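Local coordinates for SAM-dependent methyltransferase (Exiguobacterium sibiricum 255-15, PDB 3D2L), which probably transfers a methyl group from S-adenosylmethionine to an acceptor molecule, as other members of its methyltransferase family do, at residues E204-W209 and I236-E241; V18-W23 and T44-L49; L51-E56 and T77-D82. All blocks are in the same frame, centred on the assembly; numbering follows the deposited sequence.

Contact 1 is the buried one: a helix lies on a strand of the central sheet, and the join is aromatic and aliphatic throughout. Contact 2, partly buried, sets the starts of two helices side by side with a tyrosine ring between them and adds one water bridge. Contact 3 sits at the surface, where two loops meet through a salt bridge and a small apolar touch. Contacts 2 and 3 share a neighbourhood, for helix 46-51 runs from one into the other and their centres are 12 Å apart. Contact 1 lies about 22 Å from contact 2, centre to centre, yet the rings of Phe-237 and Trp-23 join them.

Contact 1 of 3, residues E204-W209 and I236-E241; sequences EQYITW and IFFVAE
Phe-238 and Tyr-206 meet where helix 203-212 lies against strand 235-242, a helix-on-sheet packing in the Rossmann-like fold of class I methyltransferases. The strand is the antiparallel member next to the last of a seven-stranded sheet, and Phe-238 is its one side chain that reaches across to residues 204-209. That side chain leaves the strand on the helix side, and CG anti to its own carbonyl carbon (chi1 -69°) carries CE2 and CZ up to the helix. This far corner of the ring makes the touch.

Two helix residues receive that corner. Tyr-206 brings its CB to 3.8 Å from Phe-238 CE2, and the same CB lies 3.9 Å from Phe-238 CZ, so the root of the tyrosine does the touching. The two rings are tilted to each other with planes at 60° and centroids 5.7 Å apart, which is neither a stack nor an edge-to-face pair. Ile-207 approaches differently: its side chain crosses that of Phe-238 at about a right angle and sets CG1 at the ring's edge, near the ring plane. Between them the two residues cradle the end of the phenyl group, and no hydrogen bond spans the contact.

The surroundings complete the burial. Phe-238 stacks on Phe-135 of the adjacent strand 131-138, whose backbone it also hydrogen-bonds, while Tyr-206 rests on Val-137 of the same strand and gives its hydroxyl a weak hydrogen bond with Thr-200. Further along the helix, Trp-209 packs on Val-116 and Phe-120 of helix 113-126. The longest of the touches on the phenyl corner is Ile-207 CG1 to Phe-238 CE2, at 4.1 Å.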
loop_
_atom_site.group_PDB
_atom_site.type_symbol
_atom_site.label_atom_id
_atom_site.label_comp_id
_atom_site.label_asym_id
_atom_site.label_seq_id
_atom_site.Cartn_x
_atom_site.Cartn_y
_atom_site.Cartn_z
ATOM N N GLU A 204 -16.239 6.987 -6.468
ATOM C CA GLU A 204 -17.448 6.317 -6.919
ATOM C C GLU A 204 -17.153 5.092 -7.794
ATOM O O GLU A 204 -17.941 4.174 -7.817
ATOM C CB GLU A 204 -18.300 7.283 -7.741
ATOM C CG GLU A 204 -18.841 8.471 -6.950
ATOM C CD GLU A 204 -17.818 9.577 -6.613
ATOM O OE1 GLU A 204 -16.732 9.692 -7.257
ATOM O OE2 GLU A 204 -18.142 10.359 -5.683
ATOM N N GLN A 205 -16.059 5.121 -8.558
ATOM C CA GLN A 205 -15.689 3.990 -9.409
ATOM C C GLN A 205 -15.260 2.825 -8.541
ATOM O O GLN A 205 -15.646 1.682 -8.791
ATOM C CB GLN A 205 -14.542 4.337 -10.367
ATOM C CG GLN A 205 -14.124 3.141 -11.213
ATOM C CD GLN A 205 -15.247 2.623 -12.083
ATOM O OE1 GLN A 205 -15.426 3.101 -13.188
ATOM N NE2 GLN A 205 -15.977 1.618 -11.612
ATOM N N TYR A 206 -14.469 3.120 -7.508
ATOM C CA TYR A 206 -14.063 2.093 -6.563
ATOM C C TYR A 206 -15.246 1.481 -5.781
ATOM O O TYR A 206 -15.246 0.289 -5.528
ATOM C CB TYR A 206 -13.032 2.614 -5.554
ATOM C CG TYR A 206 -11.605 2.796 -6.123
ATOM C CD1 TYR A 206 -10.797 1.687 -6.394
ATOM C CD2 TYR A 206 -11.066 4.045 -6.281
ATOM C CE1 TYR A 206 -9.502 1.838 -6.885
ATOM C CE2 TYR A 206 -9.772 4.221 -6.729
ATOM C CZ TYR A 206 -8.988 3.115 -7.037
ATOM O OH TYR A 206 -7.713 3.291 -7.495
ATOM N N ILE A 207 -16.189 2.307 -5.350
ATOM C CA ILE A 207 -17.418 1.868 -4.642
ATOM C C ILE A 207 -18.183 0.904 -5.542
ATOM O O ILE A 207 -18.630 -0.119 -5.094
ATOM C CB ILE A 207 -18.341 3.070 -4.268
ATOM C CG1 ILE A 207 -17.700 3.961 -3.171
ATOM C CG2 ILE A 207 -19.746 2.581 -3.792
ATOM C CD1 ILE A 207 -18.331 5.431 -3.077
ATOM N N THR A 208 -18.320 1.227 -6.825
ATOM C CA THR A 208 -19.026 0.331 -7.756
ATOM C C THR A 208 -18.385 -1.034 -7.875
ATOM O O THR A 208 -19.056 -2.049 -7.864
ATOM C CB THR A 208 -19.106 0.976 -9.162
ATOM O OG1 THR A 208 -19.924 2.136 -9.061
ATOM C CG2 THR A 208 -19.732 0.019 -10.156
ATOM N N TRP A 209 -17.071 -1.052 -8.026
ATOM C CA TRP A 209 -16.324 -2.284 -8.113
ATOM C C TRP A 209 -16.419 -3.078 -6.852
ATOM O O TRP A 209 -16.540 -4.296 -6.915
ATOM C CB TRP A 209 -14.845 -2.009 -8.454
ATOM C CG TRP A 209 -14.588 -1.501 -9.870
ATOM C CD1 TRP A 209 -15.321 -1.779 -10.986
ATOM C CD2 TRP A 209 -13.486 -0.706 -10.307
ATOM N NE1 TRP A 209 -14.758 -1.168 -12.087
ATOM C CE2 TRP A 209 -13.623 -0.517 -11.693
ATOM C CE3 TRP A 209 -12.409 -0.103 -9.646
ATOM C CZ2 TRP A 209 -12.728 0.250 -12.423
ATOM C CZ3 TRP A 209 -11.514 0.624 -10.365
ATOM C CH2 TRP A 209 -11.660 0.788 -11.737
ATOM N N ILE A 236 -7.743 8.954 -0.012
ATOM C CA ILE A 236 -9.096 8.476 0.258
ATOM C C ILE A 236 -9.062 7.075 0.854
ATOM O O ILE A 236 -8.431 6.176 0.319
ATOM C CB ILE A 236 -9.968 8.591 -0.989
ATOM C CG1 ILE A 236 -9.876 10.030 -1.519
ATOM C CG2 ILE A 236 -11.455 8.187 -0.664
ATOM C CD1 ILE A 236 -10.861 10.397 -2.557
ATOM N N PHE A 237 -9.738 6.910 1.988
ATOM C CA PHE A 237 -9.746 5.670 2.732
ATOM C C PHE A 237 -11.076 4.989 2.552
ATOM O O PHE A 237 -12.116 5.629 2.645
ATOM C CB PHE A 237 -9.487 5.955 4.231
ATOM C CG PHE A 237 -8.129 6.545 4.502
ATOM C CD1 PHE A 237 -7.849 7.852 4.147
ATOM C CD2 PHE A 237 -7.134 5.797 5.113
ATOM C CE1 PHE A 237 -6.584 8.398 4.372
ATOM C CE2 PHE A 237 -5.868 6.353 5.346
ATOM C CZ PHE A 237 -5.612 7.657 4.976
ATOM N N PHE A 238 -11.039 3.681 2.297
ATOM C CA PHE A 238 -12.258 2.878 2.095
ATOM C C PHE A 238 -12.303 1.759 3.092
ATOM O O PHE A 238 -11.296 1.090 3.311
ATOM C CB PHE A 238 -12.238 2.209 0.738
ATOM C CG PHE A 238 -12.382 3.156 -0.392
ATOM C CD1 PHE A 238 -11.307 3.941 -0.786
ATOM C CD2 PHE A 238 -13.572 3.252 -1.060
ATOM C CE1 PHE A 238 -11.448 4.841 -1.842
ATOM C CE2 PHE A 238 -13.719 4.147 -2.118
ATOM C CZ PHE A 238 -12.665 4.938 -2.479
ATOM N N VAL A 239 -13.487 1.516 3.641
ATOM C CA VAL A 239 -13.717 0.400 4.537
ATOM C C VAL A 239 -14.889 -0.298 3.913
ATOM O O VAL A 239 -15.933 0.337 3.650
ATOM C CB VAL A 239 -14.062 0.828 6.009
ATOM C CG1 VAL A 239 -14.256 -0.426 6.912
ATOM C CG2 VAL A 239 -12.963 1.735 6.567
ATOM N N ALA A 240 -14.724 -1.598 3.658
ATOM C CA ALA A 240 -15.779 -2.419 3.029
ATOM C C ALA A 240 -15.899 -3.734 3.778
ATOM O O ALA A 240 -14.934 -4.204 4.400
ATOM C CB ALA A 240 -15.481 -2.659 1.533
ATOM N N GLU A 241 -17.092 -4.326 3.762
ATOM C CA GLU A 241 -17.300 -5.584 4.461
ATOM C C GLU A 241 -17.930 -6.636 3.547
ATOM O O GLU A 241 -18.839 -6.346 2.781
ATOM C CB GLU A 241 -18.179 -5.328 5.668
ATOM C CG GLU A 241 -18.509 -6.544 6.457
ATOM C CD GLU A 241 -19.334 -6.198 7.642
ATOM O OE1 GLU A 241 -18.870 -5.343 8.425
ATOM O OE2 GLU A 241 -20.432 -6.772 7.784
#

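Contact 2 of 3, residues V18-W23 and T44-L49; sequences VPYPEW and TGTATL
Tyr-20 carries its ring with CG anti to the carbonyl carbon (chi1 -69°), which swings it toward the start of helix 46-51, and Thr-46 turns its methyl to meet it, CG2 standing anti to the backbone N. Thr-46 CG2 comes to 3.6 Å from Tyr-20 CD2, and the two side chains cross at about a right angle. Thr-46 CB and the backbone N of Ala-47 lie over the same face of the ring. Ala-47 adds its methyl, with CB 3.9 Å from Tyr-20 CD1. On the opposite face Val-18 CG1 sits over the ring centre, 3.5 Å above the plane, so the tyrosine is clasped from both sides.

Residues 44-49 take in the end of the glycine-rich turn after strand 36-40 and the start of helix 46-51. This turn matches the first sequence motif of class I methyltransferases, which wraps the cofactor in relatives. Gly-45 is the N-cap of the helix, its O accepting from Leu-49 N at 2.8 Å.

The other branch of Thr-46, OG1, reaches a water at 2.8 Å, and Tyr-20 OH holds that water at 3.2 Å. Replacing Tyr-20 with an alanine would probably open a gap between Val-18 and Thr-46 and leave the bridging water without one of its partners. Outside the two segments, Tyr-20 also touches Leu-50 and Cys-104.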
loop_
_atom_site.group_PDB
_atom_site.type_symbol
_atom_site.label_atom_id
_atom_site.label_comp_id
_atom_site.label_asym_id
_atom_site.label_seq_id
_atom_site.Cartn_x
_atom_site.Cartn_y
_atom_site.Cartn_z
ATOM N N VAL A 18 7.529 8.696 6.981
ATOM C CA VAL A 18 6.123 8.351 6.696
ATOM C C VAL A 18 5.484 7.905 8.010
ATOM O O VAL A 18 5.972 6.973 8.633
ATOM C CB VAL A 18 6.019 7.245 5.642
ATOM C CG1 VAL A 18 4.588 6.665 5.565
ATOM C CG2 VAL A 18 6.453 7.783 4.298
ATOM N N PRO A 19 4.405 8.573 8.441
ATOM C CA PRO A 19 3.773 8.275 9.732
ATOM C C PRO A 19 2.860 7.059 9.686
ATOM O O PRO A 19 1.642 7.182 9.836
ATOM C CB PRO A 19 2.980 9.559 10.007
ATOM C CG PRO A 19 2.534 9.967 8.644
ATOM C CD PRO A 19 3.694 9.668 7.741
ATOM N N TYR A 20 3.462 5.886 9.487
ATOM C CA TYR A 20 2.753 4.615 9.456
ATOM C C TYR A 20 1.823 4.374 10.629
ATOM O O TYR A 20 0.748 3.797 10.448
ATOM C CB TYR A 20 3.739 3.462 9.349
ATOM C CG TYR A 20 4.420 3.409 8.029
ATOM C CD1 TYR A 20 3.709 3.096 6.881
ATOM C CD2 TYR A 20 5.769 3.658 7.921
ATOM C CE1 TYR A 20 4.318 3.045 5.679
ATOM C CE2 TYR A 20 6.393 3.594 6.713
ATOM C CZ TYR A 20 5.674 3.271 5.597
ATOM O OH TYR A 20 6.301 3.236 4.364
ATOM N N PRO A 21 2.210 4.806 11.851
ATOM C CA PRO A 21 1.271 4.603 12.936
ATOM C C PRO A 21 -0.122 5.232 12.745
ATOM O O PRO A 21 -1.075 4.823 13.406
ATOM C CB PRO A 21 2.009 5.196 14.135
ATOM C CG PRO A 21 3.432 5.034 13.793
ATOM C CD PRO A 21 3.477 5.370 12.337
ATOM N N GLU A 22 -0.241 6.230 11.880
ATOM C CA GLU A 22 -1.534 6.826 11.564
ATOM C C GLU A 22 -2.401 5.841 10.756
ATOM O O GLU A 22 -3.628 5.803 10.908
ATOM C CB GLU A 22 -1.332 8.092 10.752
ATOM C CG GLU A 22 -0.666 9.222 11.503
ATOM C CD GLU A 22 -1.662 10.200 12.078
ATOM O OE1 GLU A 22 -2.510 10.712 11.294
ATOM O OE2 GLU A 22 -1.564 10.486 13.295
ATOM N N TRP A 23 -1.785 5.064 9.879
ATOM C CA TRP A 23 -2.558 4.035 9.157
ATOM C C TRP A 23 -2.992 2.945 10.120
ATOM O O TRP A 23 -4.113 2.466 10.053
ATOM C CB TRP A 23 -1.758 3.398 8.024
ATOM C CG TRP A 23 -1.686 4.169 6.756
ATOM C CD1 TRP A 23 -2.462 3.979 5.647
ATOM C CD2 TRP A 23 -0.768 5.216 6.429
ATOM N NE1 TRP A 23 -2.111 4.873 4.674
ATOM C CE2 TRP A 23 -1.049 5.616 5.107
ATOM C CE3 TRP A 23 0.269 5.858 7.125
ATOM C CZ2 TRP A 23 -0.333 6.629 4.459
ATOM C CZ3 TRP A 23 0.988 6.866 6.475
ATOM C CH2 TRP A 23 0.688 7.232 5.163
ATOM N N THR A 44 8.330 -3.468 2.150
ATOM C CA THR A 44 9.308 -3.875 3.146
ATOM C C THR A 44 8.689 -4.140 4.534
ATOM O O THR A 44 9.430 -4.336 5.524
ATOM C CB THR A 44 10.456 -2.872 3.215
ATOM O OG1 THR A 44 9.966 -1.609 3.699
ATOM C CG2 THR A 44 11.105 -2.695 1.792
ATOM N N GLY A 45 7.342 -4.149 4.602
ATOM C CA GLY A 45 6.595 -4.527 5.820
ATOM C C GLY A 45 6.644 -3.622 7.030
ATOM O O GLY A 45 6.321 -4.044 8.154
ATOM N N THR A 46 7.036 -2.360 6.836
ATOM C CA THR A 46 7.102 -1.439 7.955
ATOM C C THR A 46 5.728 -1.351 8.671
ATOM O O THR A 46 5.674 -1.449 9.899
ATOM C CB THR A 46 7.631 -0.035 7.516
ATOM O OG1 THR A 46 8.876 -0.183 6.799
ATOM C CG2 THR A 46 7.856 0.850 8.738
ATOM N N ALA A 47 4.637 -1.184 7.911
ATOM C CA ALA A 47 3.302 -1.091 8.508
ATOM C C ALA A 47 2.857 -2.452 8.996
ATOM O O ALA A 47 2.175 -2.546 10.010
ATOM C CB ALA A 47 2.270 -0.481 7.504
ATOM N N THR A 48 3.273 -3.513 8.300
ATOM C CA THR A 48 2.913 -4.885 8.661
ATOM C C THR A 48 3.439 -5.232 10.049
ATOM O O THR A 48 2.730 -5.784 10.886
ATOM C CB THR A 48 3.442 -5.904 7.600
ATOM O OG1 THR A 48 3.304 -5.358 6.258
ATOM C CG2 THR A 48 2.710 -7.239 7.714
ATOM N N LEU A 49 4.675 -4.868 10.317
ATOM C CA LEU A 49 5.263 -5.104 11.648
ATOM C C LEU A 49 4.561 -4.349 12.775
ATOM O O LEU A 49 4.486 -4.887 13.911
ATOM C CB LEU A 49 6.778 -4.810 11.634
ATOM C CG LEU A 49 7.614 -5.674 10.669
ATOM C CD1 LEU A 49 9.099 -5.442 10.947
ATOM C CD2 LEU A 49 7.270 -7.160 10.803
HETATM O O HOH W 1 9.182 2.107 5.154
#

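Contact 3 of 3, residues L51-E56 and T77-D82; sequences LADHYE and TNRHVD
Asp-53 and Arg-79 join the two loops through a salt bridge in which the arginine presents its side, NE and NH2, one nitrogen to each carboxylate oxygen. Arg-79 NE donates to Asp-53 OD1 at 2.9 Å with an N-H...O angle of 179°. Arg-79 NH2 donates to Asp-53 OD2, also at 2.9 Å and nearly straight, using the syn lone pair of that oxygen. Both oxygens lie close to the guanidinium plane, and the carboxylate is turned only 28° from it; two bonds at one edge fix the rotation of both groups.

Beside this polar pair is a small apolar touch. Ala-52 CB meets Val-81 CG2 at 3.4 Å, closer than carbons usually pack, a tight spot between the two side chains. Ala-52 CB also lies 4.3 Å from Arg-79 CD, where the arginine's extended run from CG to NE passes by.

A second shell sets the arginine. Its remaining nitrogen, NH1, donates to Thr-77 OG1 at 2.9 Å in a bent bond tilted from the guanidinium plane, and that hydroxyl is itself hydrogen-bonded to Lys-73 O. Asn-78, with positive phi, is the C-prime residue of a Schellman motif closing helix 64-76; Arg-79 N returns to Ala-74 O, and the chain then turns off toward strand 82-85. On the other loop Leu-51 O accepts from both His-54 N and Tyr-55 N, a turn that includes Asp-53, which is exposed to solvent, and Tyr-55 OH holds Val-31 O.

Each loop leads from the end of a helix into a parallel strand of the sheet, 56-61 and its neighbour 82-85, so the bridge ties two adjacent helix-to-strand connections of the alpha/beta Rossmann-like methyltransferase fold.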
loop_
_atom_site.group_PDB
_atom_site.type_symbol
_atom_site.label_atom_id
_atom_site.label_comp_id
_atom_site.label_asym_id
_atom_site.label_seq_id
_atom_site.Cartn_x
_atom_site.Cartn_y
_atom_site.Cartn_z
ATOM N N LEU A 51 1.327 -3.483 12.630
ATOM C CA LEU A 51 0.087 -4.247 12.716
ATOM C C LEU A 51 0.269 -5.512 13.525
ATOM O O LEU A 51 -0.608 -5.878 14.322
ATOM C CB LEU A 51 -0.371 -4.603 11.291
ATOM C CG LEU A 51 -0.930 -3.417 10.483
ATOM C CD1 LEU A 51 -1.174 -3.784 9.014
ATOM C CD2 LEU A 51 -2.216 -2.932 11.142
ATOM N N ALA A 52 1.417 -6.171 13.365
ATOM C CA ALA A 52 1.702 -7.439 14.102
ATOM C C ALA A 52 1.681 -7.248 15.632
ATOM O O ALA A 52 1.536 -8.215 16.396
ATOM C CB ALA A 52 3.029 -8.014 13.675
ATOM N N ASP A 53 1.810 -6.002 16.072
ATOM C CA ASP A 53 1.709 -5.709 17.490
ATOM C C ASP A 53 0.261 -5.726 17.986
ATOM O O ASP A 53 0.032 -5.678 19.171
ATOM C CB ASP A 53 2.397 -4.390 17.814
ATOM C CG ASP A 53 3.887 -4.458 17.580
ATOM O OD1 ASP A 53 4.449 -5.575 17.552
ATOM O OD2 ASP A 53 4.510 -3.398 17.444
ATOM N N HIS A 54 -0.718 -5.838 17.089
ATOM C CA HIS A 54 -2.120 -5.827 17.493
ATOM C C HIS A 54 -2.954 -6.947 16.934
ATOM O O HIS A 54 -4.038 -7.216 17.451
ATOM C CB HIS A 54 -2.759 -4.498 17.056
ATOM C CG HIS A 54 -2.009 -3.299 17.545
ATOM N ND1 HIS A 54 -2.165 -2.796 18.821
ATOM C CD2 HIS A 54 -1.072 -2.531 16.947
ATOM C CE1 HIS A 54 -1.362 -1.760 18.979
ATOM N NE2 HIS A 54 -0.676 -1.586 17.865
ATOM N N TYR A 55 -2.427 -7.600 15.903
ATOM C CA TYR A 55 -3.159 -8.586 15.120
ATOM C C TYR A 55 -2.264 -9.776 14.776
ATOM O O TYR A 55 -1.042 -9.685 14.881
ATOM C CB TYR A 55 -3.557 -7.933 13.795
ATOM C CG TYR A 55 -4.440 -6.726 13.888
ATOM C CD1 TYR A 55 -5.801 -6.871 14.163
ATOM C CD2 TYR A 55 -3.944 -5.427 13.651
ATOM C CE1 TYR A 55 -6.626 -5.781 14.287
ATOM C CE2 TYR A 55 -4.797 -4.325 13.726
ATOM C CZ TYR A 55 -6.142 -4.518 14.034
ATOM O OH TYR A 55 -7.022 -3.460 14.123
ATOM N N GLU A 56 -2.876 -10.904 14.405
ATOM C CA GLU A 56 -2.136 -12.026 13.815
ATOM C C GLU A 56 -2.036 -11.647 12.327
ATOM O O GLU A 56 -3.005 -11.753 11.614
ATOM C CB GLU A 56 -2.886 -13.351 13.971
ATOM C CG GLU A 56 -3.359 -13.658 15.414
ATOM C CD GLU A 56 -2.212 -13.763 16.420
ATOM O OE1 GLU A 56 -1.207 -14.441 16.088
ATOM O OE2 GLU A 56 -2.332 -13.188 17.544
ATOM N N THR A 77 13.165 -8.148 15.717
ATOM C CA THR A 77 12.307 -7.583 16.759
ATOM C C THR A 77 11.409 -8.630 17.378
ATOM O O THR A 77 10.444 -8.314 18.050
ATOM C CB THR A 77 11.475 -6.390 16.208
ATOM O OG1 THR A 77 10.741 -6.820 15.079
ATOM C CG2 THR A 77 12.403 -5.252 15.782
ATOM N N ASN A 78 11.775 -9.889 17.194
ATOM C CA ASN A 78 11.051 -11.030 17.710
ATOM C C ASN A 78 9.561 -11.079 17.362
ATOM O O ASN A 78 8.780 -11.586 18.143
ATOM C CB ASN A 78 11.216 -11.175 19.226
ATOM C CG ASN A 78 11.149 -12.595 19.665
ATOM O OD1 ASN A 78 11.681 -13.465 18.982
ATOM N ND2 ASN A 78 10.530 -12.859 20.819
ATOM N N ARG A 79 9.171 -10.580 16.192
ATOM C CA ARG A 79 7.783 -10.654 15.780
ATOM C C ARG A 79 7.571 -11.861 14.895
ATOM O O ARG A 79 8.467 -12.225 14.122
ATOM C CB ARG A 79 7.402 -9.384 15.013
ATOM C CG ARG A 79 7.367 -8.169 15.927
ATOM C CD ARG A 79 6.957 -7.023 15.130
ATOM N NE ARG A 79 6.744 -5.769 15.858
ATOM C CZ ARG A 79 7.543 -4.710 15.801
ATOM N NH1 ARG A 79 8.730 -4.757 15.197
ATOM N NH2 ARG A 79 7.191 -3.610 16.441
ATOM N N HIS A 80 6.401 -12.497 15.006
ATOM C CA HIS A 80 6.049 -13.596 14.103
ATOM C C HIS A 80 5.122 -13.094 13.019
ATOM O O HIS A 80 3.948 -12.788 13.268
ATOM C CB HIS A 80 5.401 -14.809 14.813
ATOM C CG HIS A 80 5.109 -15.934 13.864
ATOM N ND1 HIS A 80 3.893 -16.072 13.225
ATOM C CD2 HIS A 80 5.904 -16.914 13.368
ATOM C CE1 HIS A 80 3.938 -17.113 12.417
ATOM N NE2 HIS A 80 5.146 -17.643 12.484
ATOM N N VAL A 81 5.652 -13.010 11.809
ATOM C CA VAL A 81 4.906 -12.553 10.687
ATOM C C VAL A 81 5.346 -13.307 9.430
ATOM O O VAL A 81 6.478 -13.214 8.976
ATOM C CB VAL A 81 5.055 -11.037 10.480
ATOM C CG1 VAL A 81 4.180 -10.596 9.373
ATOM C CG2 VAL A 81 4.679 -10.261 11.770
ATOM N N ASP A 82 4.419 -14.047 8.878
ATOM C CA ASP A 82 4.655 -14.783 7.641
ATOM C C ASP A 82 4.569 -13.800 6.492
ATOM O O ASP A 82 3.589 -13.113 6.410
ATOM C CB ASP A 82 3.555 -15.811 7.435
ATOM C CG ASP A 82 3.668 -16.996 8.343
ATOM O OD1 ASP A 82 4.775 -17.510 8.577
ATOM O OD2 ASP A 82 2.625 -17.443 8.810
#